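Glycerate 2-kinase (PDB 1X3L) catalyses the ATP-dependent phosphorylation of D-glycerate to 2-phosphoglycerate, using magnesium as the metal cofactor. Local coordinates at residues S267-C272 and M289-E294; I94-P99 and E103-G108. All coordinates share one frame; numbering follows the deposited sequence.

Overall arrangement
Interactions 1 and 2 lie in series along the chain and mark the two edges of one parallel six-stranded sheet. Strand 92-96, an outermost strand, supplies one half of interaction 2; strand 260-266, the outermost strand at the other edge, ends just before the helix of interaction 1, where the chain passes to a second, mixed sheet. Their centres are 31 Å apart and their nearest atoms about 18 Å, so they do not touch. Interaction 2 is the one closer to the probable active site: Gly97 of segment 94-99 lies about 10 Å (residue to side chain) from Lys58, which by similarity binds substrate, and His98 touches that lysine. Interaction 1 is structural packing away from it.

Interaction 1 (S267-C272 and M289-E294); sequences SNSISC and MTTTLE
Thr291 meets Ser269 through its methyl group because of a chi1 of 53°, which holds OG1 between the backbone N and the carbonyl carbon and swings CG2 anti to the carbonyl carbon. From there CG2 rests against the first turn of the helix, 3.8 Å from Ser269 CA and 3.9 Å from Ser269 CB. In Asn268, CG stands anti to the backbone N (chi1 -170°), which carries the amide past Thr291 in the opposite sense; Asn268 OD1 lies 4.1 Å from Thr291 CB, a loose approach rather than a close contact.

The methyl group thus does most of the touching, and its remaining neighbour is sulfur: Cys272 SG is 4.3 Å from Thr291 CG2. Thr291 accounts for half of the 142 Å² buried, evidence that one side chain carries this small contact. The buried Asn268 OD1 has no polar partner in the model, whereas ND2 of the same amide donates to the carbonyl oxygens of Ser427 and Val425, which would fix the rotation of the group.

Local bonds shape both partners. Ser267 is the N-cap, its OG accepting from Ile270 N at 3.1 Å with an N-H...O angle of 163°. On the other segment, Thr290 OG1 accepts from Thr292 N at 3.1 Å, forming an ST turn round the corner at Thr291, where the chain changes direction.

Helix 268-281 directly follows strand 260-266, the last of the parallel sheet, and leads into strand 285-290, an edge strand of the mixed sheet. Beyond the contact, Cys272 packs on Val325 of strand 322-328 and on Ile428 of strand 427-435, while Met289 and Thr290 pair through their backbones with strand 322-328, next to strand 285-290.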
ATOM      1  N   SER A 267      -5.055  -3.784  -2.277  1.00 25.73           N
ATOM      2  CA  SER A 267      -3.675  -4.016  -2.683  1.00 26.19           C
ATOM      3  C   SER A 267      -3.588  -3.864  -4.189  1.00 26.52           C
ATOM      4  O   SER A 267      -4.602  -3.756  -4.871  1.00 26.57           O
ATOM      5  CB  SER A 267      -3.255  -5.438  -2.320  1.00 26.49           C
ATOM      6  OG  SER A 267      -3.993  -6.379  -3.093  1.00 24.77           O
ATOM      7  N   ASN A 268      -2.369  -3.870  -4.707  1.00 27.20           N
ATOM      8  CA  ASN A 268      -2.175  -3.737  -6.136  1.00 27.59           C
ATOM      9  C   ASN A 268      -2.881  -4.894  -6.853  1.00 27.57           C
ATOM     10  O   ASN A 268      -3.568  -4.686  -7.852  1.00 27.54           O
ATOM     11  CB  ASN A 268      -0.678  -3.724  -6.448  1.00 27.84           C
ATOM     12  CG  ASN A 268      -0.393  -3.350  -7.877  1.00 29.72           C
ATOM     13  OD1 ASN A 268      -0.526  -4.171  -8.778  1.00 29.37           O
ATOM     14  ND2 ASN A 268      -0.013  -2.095  -8.097  1.00 28.71           N
ATOM     15  N   SER A 269      -2.724  -6.107  -6.326  1.00 27.32           N
ATOM     16  CA  SER A 269      -3.351  -7.291  -6.909  1.00 27.56           C
ATOM     17  C   SER A 269      -4.880  -7.179  -6.946  1.00 27.01           C
ATOM     18  O   SER A 269      -5.518  -7.528  -7.946  1.00 24.64           O
ATOM     19  CB  SER A 269      -2.958  -8.543  -6.121  1.00 28.25           C
ATOM     20  OG  SER A 269      -3.636  -9.683  -6.626  1.00 29.52           O
ATOM     21  N   ILE A 270      -5.466  -6.696  -5.856  1.00 26.14           N
ATOM     22  CA  ILE A 270      -6.915  -6.547  -5.799  1.00 26.56           C
ATOM     23  C   ILE A 270      -7.379  -5.519  -6.828  1.00 27.12           C
ATOM     24  O   ILE A 270      -8.443  -5.673  -7.437  1.00 28.07           O
ATOM     25  CB  ILE A 270      -7.375  -6.163  -4.365  1.00 26.93           C
ATOM     26  CG1 ILE A 270      -7.296  -7.406  -3.465  1.00 25.44           C
ATOM     27  CG2 ILE A 270      -8.797  -5.619  -4.379  1.00 24.74           C
ATOM     28  CD1 ILE A 270      -7.520  -7.120  -1.998  1.00 24.41           C
ATOM     29  N   SER A 271      -6.575  -4.482  -7.045  1.00 25.50           N
ATOM     30  CA  SER A 271      -6.939  -3.476  -8.036  1.00 26.43           C
ATOM     31  C   SER A 271      -6.764  -4.038  -9.451  1.00 23.46           C
ATOM     32  O   SER A 271      -7.556  -3.736 -10.343  1.00 26.43           O
ATOM     33  CB  SER A 271      -6.111  -2.196  -7.851  1.00 24.29           C
ATOM     34  OG  SER A 271      -6.584  -1.448  -6.737  1.00 24.56           O
ATOM     35  N   CYS A 272      -5.739  -4.862  -9.653  1.00 23.58           N
ATOM     36  CA  CYS A 272      -5.508  -5.465 -10.967  1.00 22.95           C
ATOM     37  C   CYS A 272      -6.646  -6.433 -11.305  1.00 24.29           C
ATOM     38  O   CYS A 272      -7.047  -6.561 -12.463  1.00 25.22           O
ATOM     39  CB  CYS A 272      -4.171  -6.215 -10.989  1.00 25.06           C
ATOM     40  SG  CYS A 272      -2.692  -5.138 -10.977  1.00 25.54           S
ATOM     41  N   MET A 289      -0.375  -9.930 -15.813  1.00 26.31           N
ATOM     42  CA  MET A 289       0.976 -10.386 -16.118  1.00 27.66           C
ATOM     43  C   MET A 289       1.857 -10.470 -14.880  1.00 27.18           C
ATOM     44  O   MET A 289       2.721 -11.342 -14.786  1.00 26.12           O
ATOM     45  CB  MET A 289       1.612  -9.451 -17.154  1.00 26.68           C
ATOM     46  CG  MET A 289       0.746  -9.233 -18.391  1.00 28.36           C
ATOM     47  SD  MET A 289       0.309 -10.773 -19.255  1.00 29.68           S
ATOM     48  CE  MET A 289       1.832 -11.097 -20.159  1.00 29.13           C
ATOM     49  N   THR A 290       1.631  -9.554 -13.942  1.00 26.93           N
ATOM     50  CA  THR A 290       2.382  -9.522 -12.696  1.00 26.53           C
ATOM     51  C   THR A 290       1.871  -8.415 -11.782  1.00 26.55           C
ATOM     52  O   THR A 290       1.192  -7.486 -12.223  1.00 25.27           O
ATOM     53  CB  THR A 290       3.900  -9.295 -12.937  1.00 28.63           C
ATOM     54  OG1 THR A 290       4.594  -9.387 -11.688  1.00 32.49           O
ATOM     55  CG2 THR A 290       4.159  -7.917 -13.535  1.00 27.10           C
ATOM     56  N   THR A 291       2.196  -8.526 -10.502  1.00 25.88           N
ATOM     57  CA  THR A 291       1.795  -7.530  -9.521  1.00 27.40           C
ATOM     58  C   THR A 291       3.036  -7.104  -8.748  1.00 27.43           C
ATOM     59  O   THR A 291       2.941  -6.395  -7.747  1.00 27.83           O
ATOM     60  CB  THR A 291       0.770  -8.098  -8.518  1.00 26.49           C
ATOM     61  OG1 THR A 291       1.284  -9.308  -7.949  1.00 26.99           O
ATOM     62  CG2 THR A 291      -0.553  -8.383  -9.212  1.00 25.08           C
ATOM     63  N   THR A 292       4.196  -7.536  -9.232  1.00 25.92           N
ATOM     64  CA  THR A 292       5.464  -7.220  -8.586  1.00 27.89           C
ATOM     65  C   THR A 292       6.498  -6.664  -9.566  1.00 29.44           C
ATOM     66  O   THR A 292       7.702  -6.885  -9.409  1.00 30.07           O
ATOM     67  CB  THR A 292       6.052  -8.469  -7.887  1.00 26.82           C
ATOM     68  OG1 THR A 292       6.247  -9.518  -8.846  1.00 28.92           O
ATOM     69  CG2 THR A 292       5.104  -8.957  -6.804  1.00 25.61           C
ATOM     70  N   LEU A 293       6.022  -5.952 -10.582  1.00 27.92           N
ATOM     71  CA  LEU A 293       6.907  -5.344 -11.563  1.00 28.85           C
ATOM     72  C   LEU A 293       7.801  -4.339 -10.844  1.00 31.27           C
ATOM     73  O   LEU A 293       7.322  -3.520 -10.054  1.00 32.15           O
ATOM     74  CB  LEU A 293       6.095  -4.609 -12.631  1.00 30.49           C
ATOM     75  CG  LEU A 293       6.907  -3.863 -13.694  1.00 32.27           C
ATOM     76  CD1 LEU A 293       7.466  -4.872 -14.679  1.00 34.36           C
ATOM     77  CD2 LEU A 293       6.029  -2.847 -14.423  1.00 31.02           C
ATOM     78  N   GLU A 294       9.099  -4.410 -11.112  1.00 31.97           N
ATOM     79  CA  GLU A 294      10.067  -3.498 -10.520  1.00 34.24           C
ATOM     80  C   GLU A 294      11.161  -3.275 -11.555  1.00 34.58           C
ATOM     81  O   GLU A 294      11.361  -4.115 -12.431  1.00 38.32           O
ATOM     82  CB  GLU A 294      10.651  -4.101  -9.235  1.00 36.13           C
ATOM     83  CG  GLU A 294       9.633  -4.215  -8.102  1.00 38.91           C
ATOM     84  CD  GLU A 294      10.185  -4.920  -6.871  1.00 43.27           C
ATOM     85  OE1 GLU A 294      10.527  -6.122  -6.965  1.00 42.65           O
ATOM     86  OE2 GLU A 294      10.272  -4.270  -5.807  1.00 45.23           O
TER

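Interaction 2 (I94-P99 and E103-G108); sequences IEAGHP and EKSILG
Ile94 has the most surface buried here, 68 Å², and meets the helix with both branches. Its CD1 lies 4.0 Å from Leu107 CG, the two side chains crossing at about a right angle, and equally far from Gly108 CA. CG2, anti to the backbone N, turns to Lys104 O at 3.9 Å.

Lys104 comes next, but through the root of its chain: CB is 3.3 Å from Glu95 O, and bends at chi2 and chi4 lead the amine away. The axes of strand 94-96 and helix 103-108 approach to 7.0 Å with 138° between their N-to-C directions, obliquely antiparallel, as expected where the chain turns back after strand 92-96 in a beta-alpha unit. The 3-2-1-4-5-6 strand order of its parallel sheet is that of a Rossmann-like fold, with this strand at the edge.

Ala96 points its CB at the first turn of the helix, 3.4 Å from Ser105 N and 3.5 Å from Ser105 OG. That hydroxyl is hydrogen-bonded to Ala135 O and also accepts from Asp102 N, while Asp102 OD1 takes Lys104 N.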
ATOM      1  N   ILE A  94      -7.804  10.530  16.951  1.00 42.38           N
ATOM      2  CA  ILE A  94      -6.558  11.118  17.420  1.00 40.93           C
ATOM      3  C   ILE A  94      -5.595  11.292  16.251  1.00 42.15           C
ATOM      4  O   ILE A  94      -5.364  10.350  15.491  1.00 41.94           O
ATOM      5  CB  ILE A  94      -5.878  10.221  18.475  1.00 40.91           C
ATOM      6  CG1 ILE A  94      -6.777  10.096  19.705  1.00 41.06           C
ATOM      7  CG2 ILE A  94      -4.525  10.799  18.861  1.00 40.50           C
ATOM      8  CD1 ILE A  94      -6.240   9.151  20.755  1.00 40.75           C
ATOM      9  N   GLU A  95      -5.044  12.493  16.101  1.00 41.42           N
ATOM     10  CA  GLU A  95      -4.087  12.750  15.029  1.00 41.91           C
ATOM     11  C   GLU A  95      -2.703  12.696  15.657  1.00 41.41           C
ATOM     12  O   GLU A  95      -2.454  13.346  16.670  1.00 42.19           O
ATOM     13  CB  GLU A  95      -4.338  14.122  14.392  1.00 43.31           C
ATOM     14  CG  GLU A  95      -5.775  14.318  13.919  1.00 45.18           C
ATOM     15  CD  GLU A  95      -5.954  15.563  13.066  1.00 48.91           C
ATOM     16  OE1 GLU A  95      -5.265  16.572  13.326  1.00 49.32           O
ATOM     17  OE2 GLU A  95      -6.796  15.537  12.142  1.00 48.39           O
ATOM     18  N   ALA A  96      -1.804  11.915  15.068  1.00 41.08           N
ATOM     19  CA  ALA A  96      -0.467  11.769  15.624  1.00 40.96           C
ATOM     20  C   ALA A  96       0.659  12.046  14.643  1.00 40.96           C
ATOM     21  O   ALA A  96       0.426  12.312  13.469  1.00 41.48           O
ATOM     22  CB  ALA A  96      -0.310  10.375  16.212  1.00 41.55           C
ATOM     23  N   GLY A  97       1.888  11.964  15.139  1.00 41.97           N
ATOM     24  CA  GLY A  97       3.048  12.227  14.308  1.00 43.05           C
ATOM     25  C   GLY A  97       3.410  11.169  13.280  1.00 44.45           C
ATOM     26  O   GLY A  97       3.234   9.965  13.500  1.00 43.23           O
ATOM     27  N   HIS A  98       3.924  11.644  12.150  1.00 42.91           N
ATOM     28  CA  HIS A  98       4.359  10.803  11.041  1.00 43.52           C
ATOM     29  C   HIS A  98       5.125  11.695  10.067  1.00 43.73           C
ATOM     30  O   HIS A  98       4.691  12.809   9.771  1.00 43.07           O
ATOM     31  CB  HIS A  98       3.154  10.169  10.336  1.00 43.23           C
ATOM     32  CG  HIS A  98       3.521   9.330   9.151  1.00 42.55           C
ATOM     33  ND1 HIS A  98       3.823   9.870   7.920  1.00 43.84           N
ATOM     34  CD2 HIS A  98       3.682   7.991   9.024  1.00 42.06           C
ATOM     35  CE1 HIS A  98       4.155   8.902   7.085  1.00 42.26           C
ATOM     36  NE2 HIS A  98       4.078   7.751   7.731  1.00 42.36           N
ATOM     37  N   PRO A  99       6.258  11.212   9.531  1.00 44.04           N
ATOM     38  CA  PRO A  99       6.904   9.910   9.735  1.00 44.58           C
ATOM     39  C   PRO A  99       7.612   9.716  11.076  1.00 44.70           C
ATOM     40  O   PRO A  99       8.156   8.647  11.341  1.00 47.03           O
ATOM     41  CB  PRO A  99       7.876   9.836   8.565  1.00 43.59           C
ATOM     42  CG  PRO A  99       8.334  11.249   8.461  1.00 44.72           C
ATOM     43  CD  PRO A  99       7.038  12.031   8.586  1.00 44.04           C
ATOM     44  N   GLU A 103       4.080  12.303  21.040  1.00 46.23           N
ATOM     45  CA  GLU A 103       3.267  11.899  22.182  1.00 47.05           C
ATOM     46  C   GLU A 103       1.850  11.466  21.826  1.00 45.63           C
ATOM     47  O   GLU A 103       1.248  10.669  22.543  1.00 45.68           O
ATOM     48  CB  GLU A 103       3.229  13.013  23.231  1.00 49.23           C
ATOM     49  CG  GLU A 103       4.573  13.252  23.904  1.00 53.85           C
ATOM     50  CD  GLU A 103       5.212  11.963  24.407  1.00 58.10           C
ATOM     51  OE1 GLU A 103       4.537  11.197  25.132  1.00 58.55           O
ATOM     52  OE2 GLU A 103       6.395  11.717  24.081  1.00 60.19           O
ATOM     53  N   LYS A 104       1.312  11.982  20.726  1.00 43.83           N
ATOM     54  CA  LYS A 104      -0.033  11.598  20.317  1.00 43.11           C
ATOM     55  C   LYS A 104      -0.043  10.149  19.827  1.00 41.83           C
ATOM     56  O   LYS A 104      -1.044   9.449  19.968  1.00 41.98           O
ATOM     57  CB  LYS A 104      -0.544  12.539  19.225  1.00 45.14           C
ATOM     58  CG  LYS A 104      -0.780  13.967  19.713  1.00 46.87           C
ATOM     59  CD  LYS A 104      -1.875  14.014  20.768  1.00 48.84           C
ATOM     60  CE  LYS A 104      -1.986  15.395  21.413  1.00 51.60           C
ATOM     61  NZ  LYS A 104      -2.317  16.476  20.433  1.00 53.50           N
ATOM     62  N   SER A 105       1.076   9.703  19.260  1.00 39.87           N
ATOM     63  CA  SER A 105       1.197   8.331  18.774  1.00 40.91           C
ATOM     64  C   SER A 105       1.050   7.404  19.967  1.00 40.61           C
ATOM     65  O   SER A 105       0.370   6.381  19.900  1.00 40.37           O
ATOM     66  CB  SER A 105       2.571   8.103  18.138  1.00 38.40           C
ATOM     67  OG  SER A 105       2.795   9.003  17.071  1.00 40.75           O
ATOM     68  N   ILE A 106       1.710   7.774  21.060  1.00 41.18           N
ATOM     69  CA  ILE A 106       1.664   6.997  22.285  1.00 41.34           C
ATOM     70  C   ILE A 106       0.257   7.038  22.848  1.00 41.36           C
ATOM     71  O   ILE A 106      -0.281   6.012  23.266  1.00 41.94           O
ATOM     72  CB  ILE A 106       2.662   7.547  23.326  1.00 42.65           C
ATOM     73  CG1 ILE A 106       4.088   7.199  22.892  1.00 42.10           C
ATOM     74  CG2 ILE A 106       2.344   6.994  24.710  1.00 42.38           C
ATOM     75  CD1 ILE A 106       5.151   7.583  23.897  1.00 45.48           C
ATOM     76  N   LEU A 107      -0.337   8.227  22.847  1.00 41.54           N
ATOM     77  CA  LEU A 107      -1.694   8.398  23.350  1.00 42.57           C
ATOM     78  C   LEU A 107      -2.638   7.478  22.581  1.00 42.28           C
ATOM     79  O   LEU A 107      -3.543   6.872  23.160  1.00 42.04           O
ATOM     80  CB  LEU A 107      -2.138   9.855  23.186  1.00 44.29           C
ATOM     81  CG  LEU A 107      -3.581  10.169  23.595  1.00 46.86           C
ATOM     82  CD1 LEU A 107      -3.800   9.796  25.061  1.00 47.43           C
ATOM     83  CD2 LEU A 107      -3.865  11.648  23.372  1.00 46.66           C
ATOM     84  N   GLY A 108      -2.423   7.382  21.273  1.00 41.56           N
ATOM     85  CA  GLY A 108      -3.259   6.523  20.453  1.00 39.84           C
ATOM     86  C   GLY A 108      -3.105   5.065  20.841  1.00 37.64           C
ATOM     87  O   GLY A 108      -4.096   4.357  21.016  1.00 37.25           O
TER